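Local structure of phiAB6 tailspike (5JS4) at residues F694-R699 with H709-A714; S647-G652 with V713-T718; N625-V630 with S643-V648; S506-S511 with K537-P542. The protein probably recognises and fragments the exopolysaccharide of the host Acinetobacter baumannii, as a trimeric phage tailspike built round a beta-helix. All coordinates share one frame; numbering follows the deposited sequence.

Interaction 1. Residues F694-R699 with H709-A714; sequences FKVFWR and HRFTVA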
loop_
_atom_site.group_PDB
_atom_site.type_symbol
_atom_site.label_atom_id
_atom_site.label_comp_id
_atom_site.label_asym_id
_atom_site.label_seq_id
_atom_site.Cartn_x
_atom_site.Cartn_y
_atom_site.Cartn_z
ATOM N N PHE A 694 20.231 0.152 57.165
ATOM C CA PHE A 694 21.084 -0.674 58.004
ATOM C C PHE A 694 22.311 0.097 58.466
ATOM O O PHE A 694 22.714 1.085 57.836
ATOM C CB PHE A 694 21.478 -1.984 57.293
ATOM C CG PHE A 694 22.195 -1.794 55.976
ATOM C CD1 PHE A 694 21.482 -1.612 54.799
ATOM C CD2 PHE A 694 23.583 -1.848 55.906
ATOM C CE1 PHE A 694 22.136 -1.459 53.585
ATOM C CE2 PHE A 694 24.241 -1.696 54.692
ATOM C CZ PHE A 694 23.517 -1.499 53.534
ATOM N N LYS A 695 22.868 -0.351 59.588
ATOM C CA LYS A 695 24.109 0.178 60.124
ATOM C C LYS A 695 25.259 -0.733 59.742
ATOM O O LYS A 695 25.094 -1.950 59.669
ATOM C CB LYS A 695 24.050 0.288 61.647
ATOM C CG LYS A 695 23.003 1.264 62.163
ATOM C CD LYS A 695 23.165 1.490 63.659
ATOM C CE LYS A 695 22.094 2.418 64.213
ATOM N NZ LYS A 695 22.268 2.642 65.676
ATOM N N VAL A 696 26.418 -0.123 59.502
ATOM C CA VAL A 696 27.668 -0.836 59.284
ATOM C C VAL A 696 28.603 -0.487 60.432
ATOM O O VAL A 696 28.799 0.694 60.736
ATOM C CB VAL A 696 28.326 -0.433 57.954
ATOM C CG1 VAL A 696 29.606 -1.231 57.725
ATOM C CG2 VAL A 696 27.359 -0.629 56.800
ATOM N N PHE A 697 29.158 -1.515 61.066
ATOM C CA PHE A 697 30.103 -1.380 62.170
ATOM C C PHE A 697 31.461 -1.844 61.670
ATOM O O PHE A 697 31.565 -2.932 61.111
ATOM C CB PHE A 697 29.699 -2.272 63.351
ATOM C CG PHE A 697 28.401 -1.883 64.013
ATOM C CD1 PHE A 697 27.183 -2.098 63.375
ATOM C CD2 PHE A 697 28.397 -1.336 65.289
ATOM C CE1 PHE A 697 25.990 -1.751 63.993
ATOM C CE2 PHE A 697 27.206 -0.997 65.913
ATOM C CZ PHE A 697 26.006 -1.200 65.259
ATOM N N TRP A 698 32.491 -1.026 61.876
ATOM C CA TRP A 698 33.852 -1.347 61.451
ATOM C C TRP A 698 34.784 -1.482 62.643
ATOM O O TRP A 698 34.801 -0.617 63.519
ATOM C CB TRP A 698 34.402 -0.242 60.558
ATOM C CG TRP A 698 33.816 -0.162 59.190
ATOM C CD1 TRP A 698 32.913 0.753 58.731
ATOM C CD2 TRP A 698 34.118 -1.014 58.082
ATOM N NE1 TRP A 698 32.634 0.525 57.408
ATOM C CE2 TRP A 698 33.356 -0.562 56.986
ATOM C CE3 TRP A 698 34.961 -2.119 57.908
ATOM C CZ2 TRP A 698 33.415 -1.170 55.732
ATOM C CZ3 TRP A 698 35.015 -2.725 56.663
ATOM C CH2 TRP A 698 34.250 -2.254 55.594
ATOM N N ARG A 699 35.589 -2.542 62.656
ATOM C CA ARG A 699 36.532 -2.784 63.745
ATOM C C ARG A 699 37.912 -3.194 63.233
ATOM O O ARG A 699 38.035 -3.813 62.172
ATOM C CB ARG A 699 35.987 -3.852 64.695
ATOM C CG ARG A 699 34.701 -3.434 65.392
ATOM C CD ARG A 699 34.161 -4.520 66.305
ATOM N NE ARG A 699 32.866 -4.137 66.874
ATOM C CZ ARG A 699 31.692 -4.263 66.256
ATOM N NH1 ARG A 699 31.608 -4.775 65.033
ATOM N NH2 ARG A 699 30.578 -3.877 66.876
ATOM N N HIS A 709 38.055 6.045 56.061
ATOM C CA HIS A 709 37.900 7.306 55.348
ATOM C C HIS A 709 36.822 7.180 54.276
ATOM O O HIS A 709 36.046 8.105 54.043
ATOM C CB HIS A 709 39.219 7.697 54.698
ATOM C CG HIS A 709 39.310 9.146 54.356
ATOM N ND1 HIS A 709 38.712 9.691 53.245
ATOM C CD2 HIS A 709 39.937 10.165 54.989
ATOM C CE1 HIS A 709 38.971 10.987 53.205
ATOM N NE2 HIS A 709 39.713 11.297 54.249
ATOM N N ARG A 710 36.775 6.016 53.631
ATOM C CA ARG A 710 35.872 5.782 52.515
ATOM C C ARG A 710 35.564 4.294 52.429
ATOM O O ARG A 710 36.444 3.465 52.642
ATOM C CB ARG A 710 36.512 6.283 51.209
ATOM C CG ARG A 710 35.760 5.955 49.926
ATOM C CD ARG A 710 36.407 6.631 48.725
ATOM N NE ARG A 710 35.773 6.258 47.461
ATOM C CZ ARG A 710 35.147 7.080 46.618
ATOM N NH1 ARG A 710 35.038 8.385 46.859
ATOM N NH2 ARG A 710 34.621 6.591 45.503
ATOM N N PHE A 711 34.309 3.967 52.151
ATOM C CA PHE A 711 33.919 2.585 51.890
ATOM C C PHE A 711 32.619 2.526 51.101
ATOM O O PHE A 711 31.810 3.450 51.132
ATOM C CB PHE A 711 33.804 1.770 53.190
ATOM C CG PHE A 711 32.658 2.180 54.082
ATOM C CD1 PHE A 711 32.825 3.184 55.020
ATOM C CD2 PHE A 711 31.422 1.544 54.000
ATOM C CE1 PHE A 711 31.781 3.561 55.852
ATOM C CE2 PHE A 711 30.377 1.917 54.828
ATOM C CZ PHE A 711 30.558 2.925 55.755
ATOM N N THR A 712 32.436 1.407 50.416
ATOM C CA THR A 712 31.293 1.151 49.562
ATOM C C THR A 712 30.352 0.159 50.237
ATOM O O THR A 712 30.794 -0.701 51.000
ATOM C CB THR A 712 31.781 0.539 48.234
ATOM O OG1 THR A 712 32.597 1.500 47.551
ATOM C CG2 THR A 712 30.631 0.104 47.334
ATOM N N VAL A 713 29.061 0.306 49.960
ATOM C CA VAL A 713 28.083 -0.747 50.228
ATOM C C VAL A 713 27.305 -1.047 48.951
ATOM O O VAL A 713 27.142 -0.186 48.085
ATOM C CB VAL A 713 27.107 -0.388 51.378
ATOM C CG1 VAL A 713 27.876 0.015 52.624
ATOM C CG2 VAL A 713 26.125 0.699 50.973
ATOM N N ALA A 714 26.820 -2.280 48.847
ATOM C CA ALA A 714 25.934 -2.680 47.766
ATOM C C ALA A 714 24.764 -3.407 48.399
ATOM O O ALA A 714 24.959 -4.261 49.259
ATOM C CB ALA A 714 26.655 -3.584 46.778
#

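Interaction 2. Residues S647-G652 with V713-T718; sequences SVITNG and VAFTAT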
loop_
_atom_site.group_PDB
_atom_site.type_symbol
_atom_site.label_atom_id
_atom_site.label_comp_id
_atom_site.label_asym_id
_atom_site.label_seq_id
_atom_site.Cartn_x
_atom_site.Cartn_y
_atom_site.Cartn_z
ATOM N N SER A 647 10.264 4.859 50.989
ATOM C CA SER A 647 10.458 3.528 50.427
ATOM C C SER A 647 11.173 2.633 51.431
ATOM O O SER A 647 11.843 3.121 52.340
ATOM C CB SER A 647 11.251 3.611 49.124
ATOM O OG SER A 647 10.569 4.405 48.170
ATOM N N VAL A 648 11.026 1.321 51.261
ATOM C CA VAL A 648 11.592 0.361 52.201
ATOM C C VAL A 648 12.395 -0.723 51.501
ATOM O O VAL A 648 12.282 -0.927 50.290
ATOM C CB VAL A 648 10.503 -0.319 53.064
ATOM C CG1 VAL A 648 9.691 0.727 53.812
ATOM C CG2 VAL A 648 9.591 -1.194 52.217
ATOM N N ILE A 649 13.209 -1.396 52.304
ATOM C CA ILE A 649 13.905 -2.613 51.921
ATOM C C ILE A 649 13.089 -3.788 52.446
ATOM O O ILE A 649 12.724 -3.814 53.623
ATOM C CB ILE A 649 15.309 -2.654 52.552
ATOM C CG1 ILE A 649 16.185 -1.533 51.978
ATOM C CG2 ILE A 649 15.964 -4.017 52.349
ATOM C CD1 ILE A 649 17.378 -1.199 52.841
ATOM N N THR A 650 12.822 -4.763 51.584
ATOM C CA THR A 650 12.096 -5.957 51.984
ATOM C C THR A 650 12.949 -7.182 51.677
ATOM O O THR A 650 13.152 -7.526 50.515
ATOM C CB THR A 650 10.730 -6.054 51.283
ATOM O OG1 THR A 650 9.983 -4.857 51.538
ATOM C CG2 THR A 650 9.939 -7.257 51.790
ATOM N N ASN A 651 13.477 -7.804 52.726
ATOM C CA ASN A 651 14.213 -9.059 52.599
ATOM C C ASN A 651 15.360 -8.954 51.604
ATOM O O ASN A 651 15.551 -9.834 50.769
ATOM C CB ASN A 651 13.255 -10.183 52.188
ATOM C CG ASN A 651 13.831 -11.563 52.423
ATOM O OD1 ASN A 651 14.737 -11.742 53.238
ATOM N ND2 ASN A 651 13.288 -12.554 51.725
ATOM N N GLY A 652 16.112 -7.866 51.714
ATOM C CA GLY A 652 17.156 -7.536 50.748
ATOM C C GLY A 652 18.476 -8.245 50.966
ATOM O O GLY A 652 18.723 -8.846 52.008
ATOM N N VAL A 713 29.061 0.306 49.960
ATOM C CA VAL A 713 28.083 -0.747 50.228
ATOM C C VAL A 713 27.305 -1.047 48.951
ATOM O O VAL A 713 27.142 -0.186 48.085
ATOM C CB VAL A 713 27.107 -0.388 51.378
ATOM C CG1 VAL A 713 27.876 0.015 52.624
ATOM C CG2 VAL A 713 26.125 0.699 50.973
ATOM N N ALA A 714 26.820 -2.280 48.847
ATOM C CA ALA A 714 25.934 -2.680 47.766
ATOM C C ALA A 714 24.764 -3.407 48.399
ATOM O O ALA A 714 24.959 -4.261 49.259
ATOM C CB ALA A 714 26.655 -3.584 46.778
ATOM N N PHE A 715 23.552 -3.055 47.996
ATOM C CA PHE A 715 22.371 -3.700 48.561
ATOM C C PHE A 715 21.203 -3.688 47.597
ATOM O O PHE A 715 21.178 -2.917 46.630
ATOM C CB PHE A 715 21.985 -3.067 49.910
ATOM C CG PHE A 715 21.500 -1.643 49.817
ATOM C CD1 PHE A 715 22.396 -0.593 49.661
ATOM C CD2 PHE A 715 20.144 -1.346 49.935
ATOM C CE1 PHE A 715 21.953 0.719 49.595
ATOM C CE2 PHE A 715 19.695 -0.036 49.873
ATOM C CZ PHE A 715 20.600 0.996 49.701
ATOM N N THR A 716 20.247 -4.577 47.859
ATOM C CA THR A 716 19.014 -4.636 47.093
ATOM C C THR A 716 17.834 -4.336 48.007
ATOM O O THR A 716 17.895 -4.583 49.213
ATOM C CB THR A 716 18.808 -6.003 46.423
ATOM O OG1 THR A 716 18.622 -7.017 47.418
ATOM C CG2 THR A 716 19.999 -6.359 45.547
ATOM N N ALA A 717 16.768 -3.801 47.421
ATOM C CA ALA A 717 15.558 -3.448 48.172
ATOM C C ALA A 717 14.530 -4.576 48.158
ATOM O O ALA A 717 13.511 -4.490 48.840
ATOM C CB ALA A 717 14.952 -2.166 47.628
ATOM N N THR A 718 14.797 -5.626 47.385
ATOM C CA THR A 718 13.990 -6.843 47.418
ATOM C C THR A 718 14.905 -8.053 47.392
ATOM O O THR A 718 16.099 -7.938 47.100
ATOM C CB THR A 718 13.016 -6.962 46.226
ATOM O OG1 THR A 718 13.744 -7.289 45.032
ATOM C CG2 THR A 718 12.223 -5.684 46.023
HETATM O O HOH W 1 11.341 -2.784 48.510
#

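Interaction 3. Residues N625-V630 with S643-V648; sequences NGWKIV and SGNTSV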
loop_
_atom_site.group_PDB
_atom_site.type_symbol
_atom_site.label_atom_id
_atom_site.label_comp_id
_atom_site.label_asym_id
_atom_site.label_seq_id
_atom_site.Cartn_x
_atom_site.Cartn_y
_atom_site.Cartn_z
ATOM N N ASN A 625 19.092 7.014 45.438
ATOM C CA ASN A 625 17.687 6.626 45.496
ATOM C C ASN A 625 17.022 6.945 46.835
ATOM O O ASN A 625 16.066 6.274 47.227
ATOM C CB ASN A 625 17.560 5.122 45.196
ATOM C CG ASN A 625 16.234 4.749 44.568
ATOM O OD1 ASN A 625 15.464 5.610 44.140
ATOM N ND2 ASN A 625 15.966 3.446 44.494
ATOM N N GLY A 626 17.528 7.964 47.528
ATOM C CA GLY A 626 16.993 8.349 48.834
ATOM C C GLY A 626 17.721 7.781 50.037
ATOM O O GLY A 626 17.294 8.006 51.169
ATOM N N TRP A 627 18.800 7.035 49.801
ATOM C CA TRP A 627 19.682 6.561 50.867
ATOM C C TRP A 627 21.033 7.272 50.814
ATOM O O TRP A 627 21.560 7.535 49.734
ATOM C CB TRP A 627 19.905 5.044 50.771
ATOM C CG TRP A 627 18.766 4.243 51.318
ATOM C CD1 TRP A 627 18.621 3.804 52.600
ATOM C CD2 TRP A 627 17.610 3.798 50.607
ATOM N NE1 TRP A 627 17.446 3.103 52.733
ATOM C CE2 TRP A 627 16.801 3.091 51.526
ATOM C CE3 TRP A 627 17.174 3.930 49.284
ATOM C CZ2 TRP A 627 15.582 2.515 51.160
ATOM C CZ3 TRP A 627 15.962 3.357 48.921
ATOM C CH2 TRP A 627 15.178 2.661 49.862
ATOM N N LYS A 628 21.577 7.574 51.990
ATOM C CA LYS A 628 22.942 8.091 52.128
ATOM C C LYS A 628 23.611 7.396 53.301
ATOM O O LYS A 628 22.939 6.760 54.119
ATOM C CB LYS A 628 22.949 9.611 52.340
ATOM C CG LYS A 628 22.309 10.075 53.636
ATOM C CD LYS A 628 22.502 11.571 53.822
ATOM C CE LYS A 628 21.858 12.053 55.105
ATOM N NZ LYS A 628 22.097 13.508 55.305
ATOM N N ILE A 629 24.929 7.522 53.390
ATOM C CA ILE A 629 25.676 6.946 54.498
ATOM C C ILE A 629 26.217 8.071 55.356
ATOM O O ILE A 629 26.879 8.977 54.846
ATOM C CB ILE A 629 26.848 6.060 54.028
ATOM C CG1 ILE A 629 26.353 5.029 53.009
ATOM C CG2 ILE A 629 27.502 5.391 55.232
ATOM C CD1 ILE A 629 27.424 4.098 52.473
ATOM N N VAL A 630 25.935 8.006 56.653
ATOM C CA VAL A 630 26.436 8.993 57.600
ATOM C C VAL A 630 27.107 8.304 58.775
ATOM O O VAL A 630 26.744 7.184 59.150
ATOM C CB VAL A 630 25.320 9.923 58.124
ATOM C CG1 VAL A 630 24.700 10.706 56.979
ATOM C CG2 VAL A 630 24.257 9.140 58.879
ATOM N N SER A 643 15.075 12.586 54.355
ATOM C CA SER A 643 13.724 13.108 54.510
ATOM C C SER A 643 12.934 12.959 53.215
ATOM O O SER A 643 13.411 13.330 52.143
ATOM C CB SER A 643 13.764 14.578 54.925
ATOM O OG SER A 643 12.454 15.085 55.108
ATOM N N GLY A 644 11.738 12.389 53.319
ATOM C CA GLY A 644 10.861 12.218 52.164
ATOM C C GLY A 644 10.960 10.845 51.523
ATOM O O GLY A 644 10.073 10.448 50.768
ATOM N N ASN A 645 12.036 10.114 51.800
ATOM C CA ASN A 645 12.146 8.750 51.309
ATOM C C ASN A 645 11.346 7.810 52.201
ATOM O O ASN A 645 11.799 7.453 53.286
ATOM C CB ASN A 645 13.603 8.297 51.246
ATOM C CG ASN A 645 13.735 6.855 50.799
ATOM O OD1 ASN A 645 12.773 6.253 50.323
ATOM N ND2 ASN A 645 14.925 6.295 50.955
ATOM N N THR A 646 10.164 7.417 51.729
ATOM C CA THR A 646 9.280 6.518 52.465
ATOM C C THR A 646 9.340 5.097 51.918
ATOM O O THR A 646 8.564 4.231 52.329
ATOM C CB THR A 646 7.823 7.014 52.415
ATOM O OG1 THR A 646 7.394 7.111 51.053
ATOM C CG2 THR A 646 7.704 8.379 53.083
ATOM N N SER A 647 10.264 4.859 50.989
ATOM C CA SER A 647 10.458 3.528 50.427
ATOM C C SER A 647 11.173 2.633 51.431
ATOM O O SER A 647 11.843 3.121 52.340
ATOM C CB SER A 647 11.251 3.611 49.124
ATOM O OG SER A 647 10.569 4.405 48.170
ATOM N N VAL A 648 11.026 1.321 51.261
ATOM C CA VAL A 648 11.592 0.361 52.201
ATOM C C VAL A 648 12.395 -0.723 51.501
ATOM O O VAL A 648 12.282 -0.927 50.290
ATOM C CB VAL A 648 10.503 -0.319 53.064
ATOM C CG1 VAL A 648 9.691 0.727 53.812
ATOM C CG2 VAL A 648 9.591 -1.194 52.217
#

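Interaction 4. Residues S506-S511 with K537-P542; sequences SPTLDS and KMLMLP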
loop_
_atom_site.group_PDB
_atom_site.type_symbol
_atom_site.label_atom_id
_atom_site.label_comp_id
_atom_site.label_asym_id
_atom_site.label_seq_id
_atom_site.Cartn_x
_atom_site.Cartn_y
_atom_site.Cartn_z
ATOM N N SER A 506 14.330 7.909 2.320
ATOM C CA SER A 506 14.776 6.532 2.555
ATOM C C SER A 506 14.724 6.182 4.037
ATOM O O SER A 506 15.053 7.020 4.882
ATOM C CB SER A 506 16.207 6.318 2.064
ATOM O OG SER A 506 16.646 5.002 2.358
ATOM N N PRO A 507 14.333 4.935 4.361
ATOM C CA PRO A 507 14.348 4.529 5.770
ATOM C C PRO A 507 15.733 4.635 6.418
ATOM O O PRO A 507 15.833 4.891 7.613
ATOM C CB PRO A 507 13.882 3.066 5.738
ATOM C CG PRO A 507 13.275 2.851 4.402
ATOM C CD PRO A 507 13.852 3.866 3.467
ATOM N N THR A 508 16.790 4.447 5.627
ATOM C CA THR A 508 18.149 4.433 6.156
ATOM C C THR A 508 18.795 5.821 6.226
ATOM O O THR A 508 19.909 5.959 6.720
ATOM C CB THR A 508 19.044 3.498 5.325
ATOM O OG1 THR A 508 19.045 3.925 3.959
ATOM C CG2 THR A 508 18.527 2.067 5.406
ATOM N N LEU A 509 18.094 6.845 5.745
ATOM C CA LEU A 509 18.604 8.211 5.797
ATOM C C LEU A 509 18.685 8.693 7.242
ATOM O O LEU A 509 17.742 8.518 8.016
ATOM C CB LEU A 509 17.700 9.146 4.989
ATOM C CG LEU A 509 18.199 10.580 4.807
ATOM C CD1 LEU A 509 19.421 10.614 3.901
ATOM C CD2 LEU A 509 17.087 11.450 4.247
ATOM N N ASP A 510 19.803 9.309 7.605
ATOM C CA ASP A 510 19.954 9.852 8.946
ATOM C C ASP A 510 18.991 11.019 9.135
ATOM O O ASP A 510 18.689 11.754 8.191
ATOM C CB ASP A 510 21.395 10.305 9.185
ATOM C CG ASP A 510 21.709 10.541 10.654
ATOM O OD1 ASP A 510 20.917 10.139 11.539
ATOM O OD2 ASP A 510 22.776 11.128 10.921
ATOM N N SER A 511 18.486 11.164 10.352
ATOM C CA SER A 511 17.594 12.262 10.676
ATOM C C SER A 511 18.377 13.554 10.882
ATOM O O SER A 511 19.560 13.533 11.229
ATOM C CB SER A 511 16.804 11.938 11.936
ATOM O OG SER A 511 17.688 11.669 13.003
ATOM N N LYS A 537 14.278 9.315 15.179
ATOM C CA LYS A 537 13.911 8.431 14.081
ATOM C C LYS A 537 14.222 7.007 14.499
ATOM O O LYS A 537 15.312 6.733 14.999
ATOM C CB LYS A 537 14.678 8.783 12.799
ATOM C CG LYS A 537 14.311 7.923 11.589
ATOM C CD LYS A 537 14.917 8.452 10.296
ATOM C CE LYS A 537 14.464 7.644 9.088
ATOM N NZ LYS A 537 15.054 8.132 7.810
ATOM N N MET A 538 13.258 6.111 14.313
ATOM C CA MET A 538 13.480 4.691 14.556
ATOM C C MET A 538 13.463 3.954 13.232
ATOM O O MET A 538 12.671 4.273 12.348
ATOM C CB MET A 538 12.409 4.106 15.480
ATOM C CG MET A 538 12.608 4.401 16.957
ATOM S SD MET A 538 14.181 3.872 17.669
ATOM C CE MET A 538 14.166 2.119 17.338
ATOM N N LEU A 539 14.344 2.964 13.128
ATOM C CA LEU A 539 14.523 2.161 11.930
ATOM C C LEU A 539 14.640 0.691 12.330
ATOM O O LEU A 539 15.430 0.358 13.214
ATOM C CB LEU A 539 15.788 2.618 11.200
ATOM C CG LEU A 539 16.365 1.753 10.078
ATOM C CD1 LEU A 539 15.375 1.591 8.939
ATOM C CD2 LEU A 539 17.660 2.368 9.576
ATOM N N MET A 540 13.834 -0.171 11.708
ATOM C CA MET A 540 13.965 -1.623 11.863
ATOM C C MET A 540 14.543 -2.214 10.577
ATOM O O MET A 540 14.068 -1.920 9.474
ATOM C CB MET A 540 12.629 -2.299 12.227
ATOM C CG MET A 540 12.802 -3.773 12.595
ATOM S SD MET A 540 11.425 -4.598 13.425
ATOM C CE MET A 540 10.500 -5.191 12.010
ATOM N N LEU A 541 15.574 -3.040 10.751
ATOM C CA LEU A 541 16.272 -3.735 9.674
ATOM C C LEU A 541 16.365 -5.210 10.045
ATOM O O LEU A 541 16.040 -5.582 11.171
ATOM C CB LEU A 541 17.680 -3.164 9.518
ATOM C CG LEU A 541 17.751 -1.739 8.982
ATOM C CD1 LEU A 541 19.123 -1.143 9.239
ATOM C CD2 LEU A 541 17.412 -1.710 7.501
ATOM N N PRO A 542 16.820 -6.064 9.113
ATOM C CA PRO A 542 16.954 -7.475 9.479
ATOM C C PRO A 542 17.835 -7.724 10.709
ATOM O O PRO A 542 17.601 -8.682 11.434
ATOM C CB PRO A 542 17.569 -8.093 8.222
ATOM C CG PRO A 542 17.002 -7.268 7.120
ATOM C CD PRO A 542 16.994 -5.863 7.662
#

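Interaction 1. Residues F694-R699 with H709-A714
With CG of Trp698 anti to its carbonyl carbon (chi1 -72°) and CG of Phe711 set between backbone N and carbonyl carbon (chi1 68°), the indole and the phenyl ring are brought together in an edge-to-face pair. The indole presents its edge: NE1 of Trp698 stands 3.4 Å above the ring plane of Phe711, over its centre, and the two planes meet at 69°. CZ2 of Trp698 follows at 3.8 Å from Phe711 CD2, which lies in the plane of the indole at its edge. These contacts belong to the interior of a beta-sandwich. Strand 690-699 of one antiparallel sheet faces strand 708-715 of the other, the segment axes 10.5 Å apart and running roughly antiparallel. Val696 reaches both neighbours across this layer, its CG1 4.3 Å from Phe711 CE2 and its CG2 4.3 Å from Val713 CG1. At the other end of the row from Trp698, Phe694 CZ approaches Val713 CG2 at 4.3 Å. Tyr637 and Tyr614 also meet the Phe711 ring, while His673 meets Trp698. At the start of strand 708-715 a classic beta bulge sets His709 and Arg710 both opposite Leu660; Arg710, buried at the subunit interface, forms a salt bridge with Asp615.

Interaction 2. Residues S647-G652 with V713-T718
This is mainly a backbone contact with a small apolar flank, at one end of the C-terminal beta-sandwich, where the chain tail leaves strand 708-715 and runs past the short strand 649-650. Thr650 N donates to Ala717 O over 2.8 Å. The same oxygen takes a second hydrogen from a water, 2.8 Å from Ala717 O, which also donates to Val648 O and so bridges the two segments. Beyond it the chains keep close through CA-H...O contacts: Thr718 CA lies 3.3 Å from Thr650 O, and Gly652 CA lies 3.4 Å from Thr716 O. With no side chain on Gly652, its CA lies directly against that carbonyl. On the apolar side, Ile649 points its CD1 at Phe715, the two side chains crossing at about a right angle, with Ile649 CD1 3.9 Å from Phe715 CE2. The CG2 branch of Ile649, anti to the backbone N, instead reaches Thr716 O. Phe715 also stacks edge-to-face with both Trp627 and Phe694, tying this end to the sandwich interior. Asn651 OD1 and Gly652 O both accept from Arg710 of the third subunit. Within the tail, Thr716 OG1, bonded also to His653 N, donates to Thr718 O over 2.7 Å.

Interaction 3. Residues N625-V630 with S643-V648
Asn645, reached just after the positive phi of Gly644, turns its side chain onto the face of Trp627 and the carbonyl of Gly626. Its CG is anti to the backbone N (chi1 177°), which extends the amide across to the other segment. There ND2 of Asn645 sits 3.5 Å above the plane of Trp627, over the centre of its six-membered ring, and the amide stands almost upright on the indole, the two planes 85° apart. Asn645 ND2 donates to Gly626 O over 2.9 Å, approaching well above the carbonyl plane and away from either lone pair. Gly626, at positive phi, brings its bare CA close to the amide. The chain then bends at Thr646, and Ser647 N returns to Asn645 OD1 at 2.9 Å: an Asx turn, in which the side chain braces its own loop. Ser647 places CB 4.1 Å from Trp627 CH2, while its O passes 4.0 Å from Trp627 CZ2 and accepts from Arg641. The contact thus joins the loop between strands 636-641 and 649-650 to the start of strand 627-633. The indole is fixed in turn by Trp627 NE1 bonding to Ala692 O. At the subunit interface, Asn597 of the second subunit bonds to Asn625 O and weakly to Asn645 OD1. The buried amide is therefore engaged at both ends, and the placement of ND2 over the indole is consistent with a polar N-H...pi attraction supplementing its off-axis bond to Gly626.

Interaction 4. Residues S506-S511 with K537-P542
The flat groups here are peptide carbonyls, gathered round the ammonium of Lys537. NZ of Lys537 lies in the carbonyl plane of Ser506, 3.1 Å from its O, and is tilted 16° from the carbonyl plane of Leu509, where the bond to O is shortest at 2.7 Å. A third, weak bond runs from Lys537 NZ to Pro507 O at 3.3 Å. Ser506 to Leu509 form a type I beta turn, and Ser506 O closes it by accepting from Leu509 N, so this oxygen serves both the turn and the lysine. Fully extended from CA to NZ, Lys537 spans the gap from its strand, with CB packed 3.9 Å from Ser511 CB. Beside it Leu539 holds the turn on its apolar flank: CD1 touches Pro507 CB at 3.8 Å and CD2 reaches Thr508 CA at 4.0 Å. Strand 537-541 pairs antiparallel with 526-530 and 544-547, where the parallel coils of the beta-helix give way to antiparallel strands. Thr508 and Leu509 are exposed to solvent, whereas Met538 on the other side of the strand packs against Leu541 of the third subunit. Ser511 OG bonds to Lys535 O. With two carbonyl oxygens bonded to the buried ammonium and a third weakly so, their dipoles probably stabilise its positive charge, and the single side chain pins the loop's turn to the strand.

In the fold
From the N terminus, interaction 4 comes first, closing a loop of 25 residues near the end of the beta-helix. It stands apart from the others, its nearest atoms about 27 to 32 Å from theirs. In the C-terminal sandwich, interaction 3 closes a short loop made mostly of strands 627-633 and 636-641. Interaction 2 starts on its last residues, Ser647 and Val648, and spans 60 residues to the chain tail. Interaction 1 falls within that span and overlaps its end at Val713 and Ala714. Ile629 packs on Phe711 and Val713, and the three contacts touch one another: interactions 1 and 2 bridge the two sheets, while interaction 3 fastens a loop to one.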